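Local coordinates for protein acyl-CoA dehydrogenase (Bacillus anthracis, PDB 3OWA) that probably catalyses the FAD-dependent dehydrogenation of acyl-CoA thioesters, placing a double bond between the alpha and beta carbons of the acyl chain, at residues K42-F47 / E103-A108; S35-I40 / D94-A99; V179-K184 / L240-V245. All blocks are in the same frame, centred on the assembly; numbering follows the deposited sequence.

Contact 1: K42-F47 / E103-A108; sequences KTTEDF and EKFSRA
Lys104 and Thr44 meet through their aliphatic parts. Thr44 CG2 lies 3.7 Å from Lys104 CB, where the backbones of the two helices come close. Glu45 CA and Lys104 CA, 5.5 Å apart, are the nearest such pair. The Thr44 methyl is anti to its own backbone N, which aims it at the other helix. It also touches the Phe105 ring, 3.6 Å from Phe105 CD2, and the two side chains cross at about a right angle. The Thr44 hydroxyl stays within its own helix and is hydrogen-bonded to Ile40 O.

Lys104 bends at chi2 (-61°), runs on extended and crosses the Glu45 side chain at a slant. Its NZ stops 4.0 Å from Glu45 OE1, too long for a salt bridge, though the opposite charges probably still attract. A water links Glu45 to Arg107. It donates to Glu45 OE1 at 2.9 Å and accepts from Arg107 NH1 at 3.0 Å, lying in the guanidinium plane at its edge. The carboxylate and the guanidinium are thus joined through solvent.

These are helices 35-52 and 95-105 of the all-helical N-terminal domain of the acyl-CoA dehydrogenase fold. Arg107 lies in a short 3-10 segment. On the buried side, Phe47 CE1 is 3.9 Å from Phe105 CZ, and the two rings meet obliquely. The Phe105 ring is also stacked with that of His115. Phe47 packs on Leu77 and Leu79 and on Glu73 and Ala74 of helix 64-76, which brings a third helix to this apolar side.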
loop_
_atom_site.group_PDB
_atom_site.type_symbol
_atom_site.label_atom_id
_atom_site.label_comp_id
_atom_site.label_asym_id
_atom_site.label_seq_id
_atom_site.Cartn_x
_atom_site.Cartn_y
_atom_site.Cartn_z
ATOM N N LYS A 42 23.366 11.045 -17.704
ATOM C CA LYS A 42 24.208 9.883 -17.979
ATOM C C LYS A 42 25.460 9.762 -17.049
ATOM O O LYS A 42 25.840 8.664 -16.647
ATOM C CB LYS A 42 24.620 9.867 -19.460
ATOM C CG LYS A 42 25.749 8.903 -19.727
ATOM C CD LYS A 42 26.159 8.878 -21.154
ATOM C CE LYS A 42 27.057 7.692 -21.413
ATOM N NZ LYS A 42 28.287 7.764 -20.627
ATOM N N THR A 43 26.092 10.887 -16.744
ATOM C CA THR A 43 27.222 10.952 -15.814
ATOM C C THR A 43 26.817 10.464 -14.436
ATOM O O THR A 43 27.512 9.643 -13.836
ATOM C CB THR A 43 27.766 12.402 -15.719
ATOM O OG1 THR A 43 28.469 12.694 -16.921
ATOM C CG2 THR A 43 28.747 12.597 -14.519
ATOM N N THR A 44 25.675 10.943 -13.965
ATOM C CA THR A 44 25.173 10.525 -12.671
ATOM C C THR A 44 24.859 9.038 -12.679
ATOM O O THR A 44 25.326 8.304 -11.818
ATOM C CB THR A 44 23.913 11.308 -12.256
ATOM O OG1 THR A 44 24.201 12.694 -12.374
ATOM C CG2 THR A 44 23.546 10.996 -10.804
ATOM N N GLU A 45 24.071 8.602 -13.666
ATOM C CA GLU A 45 23.712 7.198 -13.816
ATOM C C GLU A 45 24.926 6.261 -13.819
ATOM O O GLU A 45 24.914 5.243 -13.128
ATOM C CB GLU A 45 22.903 6.984 -15.113
ATOM C CG GLU A 45 22.464 5.552 -15.292
ATOM C CD GLU A 45 21.292 5.430 -16.249
ATOM O OE1 GLU A 45 20.235 4.942 -15.812
ATOM O OE2 GLU A 45 21.441 5.845 -17.425
ATOM N N ASP A 46 25.957 6.605 -14.578
ATOM C CA ASP A 46 27.183 5.810 -14.625
ATOM C C ASP A 46 27.880 5.754 -13.265
ATOM O O ASP A 46 28.325 4.685 -12.832
ATOM C CB ASP A 46 28.150 6.403 -15.630
ATOM C CG ASP A 46 27.694 6.208 -17.086
ATOM O OD1 ASP A 46 26.808 5.355 -17.348
ATOM O OD2 ASP A 46 28.245 6.900 -17.966
ATOM N N PHE A 47 27.995 6.903 -12.607
ATOM C CA PHE A 47 28.502 6.933 -11.236
ATOM C C PHE A 47 27.730 5.941 -10.343
ATOM O O PHE A 47 28.334 5.060 -9.749
ATOM C CB PHE A 47 28.464 8.344 -10.623
ATOM C CG PHE A 47 28.803 8.360 -9.151
ATOM C CD1 PHE A 47 27.827 8.602 -8.203
ATOM C CD2 PHE A 47 30.100 8.081 -8.718
ATOM C CE1 PHE A 47 28.140 8.595 -6.827
ATOM C CE2 PHE A 47 30.426 8.083 -7.338
ATOM C CZ PHE A 47 29.443 8.333 -6.415
ATOM N N GLU A 103 16.936 12.409 -9.749
ATOM C CA GLU A 103 16.214 11.344 -10.390
ATOM C C GLU A 103 17.110 10.114 -10.537
ATOM O O GLU A 103 16.683 8.997 -10.244
ATOM C CB GLU A 103 15.627 11.770 -11.765
ATOM C CG GLU A 103 14.578 10.765 -12.264
ATOM C CD GLU A 103 14.184 10.922 -13.730
ATOM O OE1 GLU A 103 14.054 9.870 -14.399
ATOM O OE2 GLU A 103 13.984 12.070 -14.212
ATOM N N LYS A 104 18.328 10.308 -10.994
ATOM C CA LYS A 104 19.254 9.191 -11.188
ATOM C C LYS A 104 19.799 8.630 -9.873
ATOM O O LYS A 104 20.024 7.395 -9.776
ATOM C CB LYS A 104 20.399 9.607 -12.097
ATOM C CG LYS A 104 19.926 10.053 -13.489
ATOM C CD LYS A 104 19.227 8.899 -14.160
ATOM C CE LYS A 104 18.929 9.156 -15.609
ATOM N NZ LYS A 104 17.878 8.174 -16.011
ATOM N N PHE A 105 19.980 9.492 -8.861
ATOM C CA PHE A 105 20.377 8.994 -7.522
ATOM C C PHE A 105 19.388 8.002 -6.893
ATOM O O PHE A 105 19.772 7.113 -6.100
ATOM C CB PHE A 105 20.705 10.153 -6.541
ATOM C CG PHE A 105 22.170 10.383 -6.370
ATOM C CD1 PHE A 105 22.861 9.796 -5.321
ATOM C CD2 PHE A 105 22.875 11.187 -7.276
ATOM C CE1 PHE A 105 24.263 10.000 -5.200
ATOM C CE2 PHE A 105 24.262 11.368 -7.151
ATOM C CZ PHE A 105 24.940 10.779 -6.107
ATOM N N SER A 106 18.095 8.161 -7.198
ATOM C CA SER A 106 17.068 7.211 -6.691
ATOM C C SER A 106 17.380 5.715 -6.938
ATOM O O SER A 106 16.969 4.849 -6.174
ATOM C CB SER A 106 15.688 7.572 -7.226
ATOM O OG SER A 106 15.652 7.204 -8.592
ATOM N N ARG A 107 18.161 5.416 -7.970
ATOM C CA ARG A 107 18.592 4.042 -8.224
ATOM C C ARG A 107 19.319 3.427 -6.998
ATOM O O ARG A 107 19.275 2.204 -6.789
ATOM C CB ARG A 107 19.438 4.011 -9.518
ATOM C CG ARG A 107 20.026 2.662 -9.893
ATOM C CD ARG A 107 19.084 1.838 -10.803
ATOM N NE ARG A 107 19.742 0.578 -11.161
ATOM C CZ ARG A 107 20.317 0.341 -12.333
ATOM N NH1 ARG A 107 20.262 1.255 -13.296
ATOM N NH2 ARG A 107 20.928 -0.820 -12.555
ATOM N N ALA A 108 19.927 4.274 -6.151
ATOM C CA ALA A 108 20.797 3.783 -5.120
ATOM C C ALA A 108 20.075 3.691 -3.780
ATOM O O ALA A 108 20.725 3.770 -2.737
ATOM C CB ALA A 108 22.020 4.700 -4.995
HETATM O O HOH W 1 19.282 4.126 -13.222
#

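Contact 2: S35-I40 / D94-A99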
loop_
_atom_site.group_PDB
_atom_site.type_symbol
_atom_site.label_atom_id
_atom_site.label_comp_id
_atom_site.label_asym_id
_atom_site.label_seq_id
_atom_site.Cartn_x
_atom_site.Cartn_y
_atom_site.Cartn_z
ATOM N N SER A 35 21.060 18.614 -24.649
ATOM C CA SER A 35 22.150 17.633 -24.604
ATOM C C SER A 35 22.957 17.701 -23.290
ATOM O O SER A 35 23.456 16.676 -22.828
ATOM C CB SER A 35 23.120 17.816 -25.790
ATOM O OG SER A 35 22.424 17.637 -27.030
ATOM N N GLU A 36 23.104 18.903 -22.724
ATOM C CA GLU A 36 23.727 19.094 -21.411
ATOM C C GLU A 36 22.992 18.356 -20.276
ATOM O O GLU A 36 23.623 17.684 -19.439
ATOM C CB GLU A 36 23.816 20.577 -21.085
ATOM C CG GLU A 36 25.167 21.201 -21.475
ATOM C CD GLU A 36 25.071 22.652 -21.963
ATOM O OE1 GLU A 36 24.021 23.035 -22.537
ATOM O OE2 GLU A 36 26.068 23.406 -21.798
ATOM N N HIS A 37 21.666 18.493 -20.256
ATOM C CA HIS A 37 20.827 17.817 -19.268
ATOM C C HIS A 37 21.000 16.321 -19.389
ATOM O O HIS A 37 21.179 15.617 -18.389
ATOM C CB HIS A 37 19.355 18.195 -19.455
ATOM C CG HIS A 37 19.066 19.656 -19.251
ATOM N ND1 HIS A 37 18.122 20.341 -19.991
ATOM C CD2 HIS A 37 19.587 20.554 -18.378
ATOM C CE1 HIS A 37 18.077 21.597 -19.584
ATOM N NE2 HIS A 37 18.951 21.751 -18.602
ATOM N N LYS A 38 20.970 15.836 -20.631
ATOM C CA LYS A 38 21.070 14.413 -20.909
ATOM C C LYS A 38 22.434 13.855 -20.531
ATOM O O LYS A 38 22.534 12.726 -20.029
ATOM C CB LYS A 38 20.795 14.147 -22.376
ATOM C CG LYS A 38 19.360 14.288 -22.731
ATOM C CD LYS A 38 19.198 14.149 -24.228
ATOM C CE LYS A 38 17.741 14.346 -24.626
ATOM N NZ LYS A 38 17.618 14.176 -26.116
HETATM N N MSE A 39 23.479 14.642 -20.763
HETATM C CA MSE A 39 24.814 14.219 -20.377
HETATM C C MSE A 39 24.977 14.136 -18.865
HETATM O O MSE A 39 25.586 13.192 -18.362
HETATM C CB MSE A 39 25.876 15.139 -20.919
HETATM C CG MSE A 39 27.251 14.488 -20.941
HETATM SE SE MSE A 39 28.522 15.687 -21.767
HETATM C CE MSE A 39 27.547 16.015 -23.410
ATOM N N ILE A 40 24.465 15.133 -18.151
ATOM C CA ILE A 40 24.624 15.136 -16.719
ATOM C C ILE A 40 23.849 13.934 -16.169
ATOM O O ILE A 40 24.303 13.264 -15.244
ATOM C CB ILE A 40 24.237 16.503 -16.105
ATOM C CG1 ILE A 40 25.305 16.963 -15.097
ATOM C CG2 ILE A 40 22.839 16.493 -15.477
ATOM C CD1 ILE A 40 25.539 16.050 -13.967
ATOM N N ASP A 94 21.764 24.624 -13.739
ATOM C CA ASP A 94 20.358 25.013 -13.656
ATOM C C ASP A 94 19.526 23.973 -12.871
ATOM O O ASP A 94 20.026 22.891 -12.536
ATOM C CB ASP A 94 19.772 25.281 -15.056
ATOM C CG ASP A 94 19.576 24.010 -15.884
ATOM O OD1 ASP A 94 19.476 24.138 -17.122
ATOM O OD2 ASP A 94 19.512 22.891 -15.343
ATOM N N LYS A 95 18.270 24.310 -12.576
ATOM C CA LYS A 95 17.442 23.456 -11.723
ATOM C C LYS A 95 17.040 22.125 -12.391
ATOM O O LYS A 95 16.776 21.116 -11.690
ATOM C CB LYS A 95 16.186 24.201 -11.265
ATOM C CG LYS A 95 16.453 25.441 -10.424
ATOM C CD LYS A 95 17.079 25.095 -9.098
ATOM C CE LYS A 95 17.809 26.296 -8.499
ATOM N NZ LYS A 95 18.778 26.887 -9.454
ATOM N N VAL A 96 16.992 22.111 -13.715
ATOM C CA VAL A 96 16.702 20.894 -14.452
ATOM C C VAL A 96 17.805 19.875 -14.254
ATOM O O VAL A 96 17.530 18.718 -13.986
ATOM C CB VAL A 96 16.445 21.160 -15.956
ATOM C CG1 VAL A 96 16.252 19.843 -16.693
ATOM C CG2 VAL A 96 15.201 22.028 -16.138
ATOM N N SER A 97 19.056 20.328 -14.351
ATOM C CA SER A 97 20.223 19.504 -14.100
ATOM C C SER A 97 20.223 18.890 -12.699
ATOM O O SER A 97 20.432 17.698 -12.542
ATOM C CB SER A 97 21.507 20.331 -14.316
ATOM O OG SER A 97 21.607 20.741 -15.667
ATOM N N SER A 98 19.993 19.687 -11.671
ATOM C CA SER A 98 19.986 19.098 -10.324
ATOM C C SER A 98 18.743 18.224 -10.035
ATOM O O SER A 98 18.795 17.347 -9.176
ATOM C CB SER A 98 20.235 20.161 -9.247
ATOM O OG SER A 98 19.209 21.118 -9.217
ATOM N N ALA A 99 17.655 18.409 -10.787
ATOM C CA ALA A 99 16.517 17.484 -10.714
ATOM C C ALA A 99 16.930 16.152 -11.333
ATOM O O ALA A 99 16.652 15.099 -10.797
ATOM C CB ALA A 99 15.267 18.053 -11.413
HETATM O O HOH W 2 23.777 20.038 -17.190
#
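The N-terminus of helix 95-105 is capped by Asp94, and His37 of helix 35-52 binds the same carboxylate. His37 NE2 donates to Asp94 OD1 at 2.9 Å. The bond is almost straight (177°) and uses the syn lone pair of the oxygen. It lies in the imidazole plane, although the carboxylate is turned 43° from that plane. Asp94 OD2 accepts the capping bond from Ser97 N at 2.8 Å. At the far side of the ring, His37 ND1 is hydrogen-bonded to Ser34 N, so both ring nitrogens have partners and the rotation of the ring is fixed.

The two helices, neighbours in the N-terminal helical domain, run nearly parallel here, 24° apart with axes 9.2 Å from each other. Val96 CG1, anti to the Val96 backbone N, is carried over the centre of one imidazole face, 3.6 Å from the His37 ring centroid, a CH-pi contact. Ser97 OG lies at the ring edge, 3.4 Å from His37 CD2, and is also 2.7 Å from a water that donates weakly to Glu36 O. One turn further along, Ile40 CG2 packs 4.2 Å from Ser97 CB, and Ile40 also rests on Leu79 and Leu93.

Contact 3: V179-K184 / L240-V245; sequences VLNGEK and LEDALV
Four backbone hydrogen bonds join the strand 179-184 to the chain at 240-245. Leu180 and Ala243 form an antiparallel hydrogen-bonded pair. Leu180 N donates to Ala243 O at 2.8 Å, nearly straight at 171°, and Ala243 N donates back to Leu180 O at 3.0 Å with a more bent geometry (144°). Gly182 and Leu240 form the second such pair. Gly182 N reaches Leu240 O at 3.0 Å, and Leu240 N reaches Gly182 O at 2.8 Å. The backbone angles of Gly182 are ones readily open only to glycine.

Between these pairs the register slips by one residue. Asp242 and Ala243 both face Leu180, a G1 beta bulge, and Asp242 takes the positive phi (49°) that marks its first position. The chain turns a corner at Glu241 and Asp242, and the extra residue of the bulge lets Leu240 and Ala243 both pair with strand 179-184. Asn181 CA lies 3.2 Å from Leu240 O, a CA-H...O contact beside the Gly182 bond.

On the side of Val179, Val179 CG2 packs 3.8 Å from Leu244 CD2, the two side chains lying side by side and pointing the same way. Val179 CG1 also touches the side chain of Asp242. On the other face, Leu180 meets Ala243 through their CB atoms, and Leu180 CD1 reaches Val245 CG2 at 3.9 Å. Leu240 CB lies against Gly182 O. Leu240 and Ala243 rest there on Val219. The contact belongs to the beta-rich middle domain of the acyl-CoA dehydrogenase fold. Lys184 turns its NZ away to a salt bridge with Glu155, and its side chain comes within about 7 Å of the FAD.

Backbone bonds thus hold both sides of the corner to one strand, with apolar side chains gathered on the Leu180 face.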
loop_
_atom_site.group_PDB
_atom_site.type_symbol
_atom_site.label_atom_id
_atom_site.label_comp_id
_atom_site.label_asym_id
_atom_site.label_seq_id
_atom_site.Cartn_x
_atom_site.Cartn_y
_atom_site.Cartn_z
ATOM N N VAL A 179 24.404 29.223 23.539
ATOM C CA VAL A 179 24.465 27.974 24.302
ATOM C C VAL A 179 23.183 27.178 24.002
ATOM O O VAL A 179 22.067 27.588 24.372
ATOM C CB VAL A 179 24.629 28.241 25.839
ATOM C CG1 VAL A 179 24.648 26.948 26.621
ATOM C CG2 VAL A 179 25.930 29.031 26.145
ATOM N N LEU A 180 23.326 26.069 23.276
ATOM C CA LEU A 180 22.132 25.312 22.824
ATOM C C LEU A 180 21.878 24.060 23.668
ATOM O O LEU A 180 22.823 23.299 23.986
ATOM C CB LEU A 180 22.258 24.920 21.332
ATOM C CG LEU A 180 21.668 25.922 20.337
ATOM C CD1 LEU A 180 22.507 27.193 20.324
ATOM C CD2 LEU A 180 21.612 25.298 18.915
ATOM N N ASN A 181 20.619 23.842 24.029
ATOM C CA ASN A 181 20.232 22.645 24.766
ATOM C C ASN A 181 18.988 22.012 24.207
ATOM O O ASN A 181 17.956 22.681 24.064
ATOM C CB ASN A 181 20.000 22.967 26.250
ATOM C CG ASN A 181 21.280 23.175 26.993
ATOM O OD1 ASN A 181 21.700 24.329 27.243
ATOM N ND2 ASN A 181 21.914 22.072 27.395
ATOM N N GLY A 182 19.073 20.716 23.937
ATOM C CA GLY A 182 17.927 19.934 23.461
ATOM C C GLY A 182 18.359 18.761 22.600
ATOM O O GLY A 182 19.552 18.411 22.546
ATOM N N GLU A 183 17.385 18.140 21.936
ATOM C CA GLU A 183 17.637 16.939 21.143
ATOM C C GLU A 183 16.833 17.037 19.876
ATOM O O GLU A 183 15.662 17.425 19.896
ATOM C CB GLU A 183 17.177 15.689 21.910
ATOM C CG GLU A 183 17.984 15.388 23.196
ATOM C CD GLU A 183 17.736 13.968 23.727
ATOM O OE1 GLU A 183 16.579 13.488 23.599
ATOM O OE2 GLU A 183 18.691 13.335 24.264
ATOM N N LYS A 184 17.475 16.761 18.772
ATOM C CA LYS A 184 16.801 16.790 17.485
ATOM C C LYS A 184 16.715 15.353 17.040
ATOM O O LYS A 184 17.730 14.612 17.073
ATOM C CB LYS A 184 17.593 17.642 16.481
ATOM C CG LYS A 184 18.079 18.994 17.048
ATOM C CD LYS A 184 16.937 19.957 17.455
ATOM C CE LYS A 184 16.056 20.369 16.295
ATOM N NZ LYS A 184 14.964 21.366 16.857
ATOM N N LEU A 240 22.315 18.049 22.095
ATOM C CA LEU A 240 22.925 19.340 22.364
ATOM C C LEU A 240 22.926 19.590 23.873
ATOM O O LEU A 240 21.880 19.861 24.467
ATOM C CB LEU A 240 22.155 20.453 21.611
ATOM C CG LEU A 240 22.049 20.164 20.105
ATOM C CD1 LEU A 240 20.996 21.004 19.417
ATOM C CD2 LEU A 240 23.443 20.233 19.385
ATOM N N GLU A 241 24.100 19.538 24.469
ATOM C CA GLU A 241 24.268 19.701 25.934
ATOM C C GLU A 241 25.241 20.867 26.156
ATOM O O GLU A 241 26.483 20.719 26.064
ATOM C CB GLU A 241 24.727 18.372 26.568
ATOM C CG GLU A 241 23.647 17.253 26.506
ATOM C CD GLU A 241 24.179 15.807 26.866
ATOM O OE1 GLU A 241 23.343 14.932 27.237
ATOM O OE2 GLU A 241 25.410 15.544 26.746
ATOM N N ASP A 242 24.665 22.055 26.355
ATOM C CA ASP A 242 25.437 23.297 26.336
ATOM C C ASP A 242 26.348 23.350 25.083
ATOM O O ASP A 242 27.543 23.654 25.192
ATOM C CB ASP A 242 26.267 23.420 27.613
ATOM C CG ASP A 242 25.421 23.739 28.849
ATOM O OD1 ASP A 242 25.923 23.474 29.957
ATOM O OD2 ASP A 242 24.295 24.269 28.745
ATOM N N ALA A 243 25.781 23.020 23.921
ATOM C CA ALA A 243 26.491 23.109 22.642
ATOM C C ALA A 243 26.800 24.587 22.383
ATOM O O ALA A 243 25.914 25.447 22.545
ATOM C CB ALA A 243 25.636 22.520 21.507
ATOM N N LEU A 244 28.045 24.881 22.007
ATOM C CA LEU A 244 28.516 26.280 21.916
ATOM C C LEU A 244 28.622 26.666 20.485
ATOM O O LEU A 244 29.407 26.108 19.766
ATOM C CB LEU A 244 29.908 26.468 22.542
ATOM C CG LEU A 244 30.033 26.404 24.051
ATOM C CD1 LEU A 244 31.427 26.900 24.481
ATOM C CD2 LEU A 244 28.945 27.235 24.722
ATOM N N VAL A 245 27.819 27.625 20.080
ATOM C CA VAL A 245 27.728 28.013 18.683
ATOM C C VAL A 245 28.095 29.495 18.554
ATOM O O VAL A 245 27.449 30.324 19.166
ATOM C CB VAL A 245 26.286 27.834 18.183
ATOM C CG1 VAL A 245 26.191 28.262 16.698
ATOM C CG2 VAL A 245 25.780 26.352 18.427
#

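Contacts 1 and 2 both join helix 35-52 to helix 95-105, with centres about 12 Å apart. Their segments alternate along the chain: 35-40, 42-47, 94-99, 103-108. Together they follow one helix pair, contact 2 at its N-terminal end and contact 1 further along, within the N-terminal domain. Contact 3 comes later in the chain and lies in the sheet of the middle domain. Its centre is about 37 Å from that of contact 1 and about 39 Å from that of contact 2, with no touch. Contacts 1 and 2 hold one helix pair together, and contact 3 holds two strands. Of contact 3, the Lys184 side chain comes near FAD.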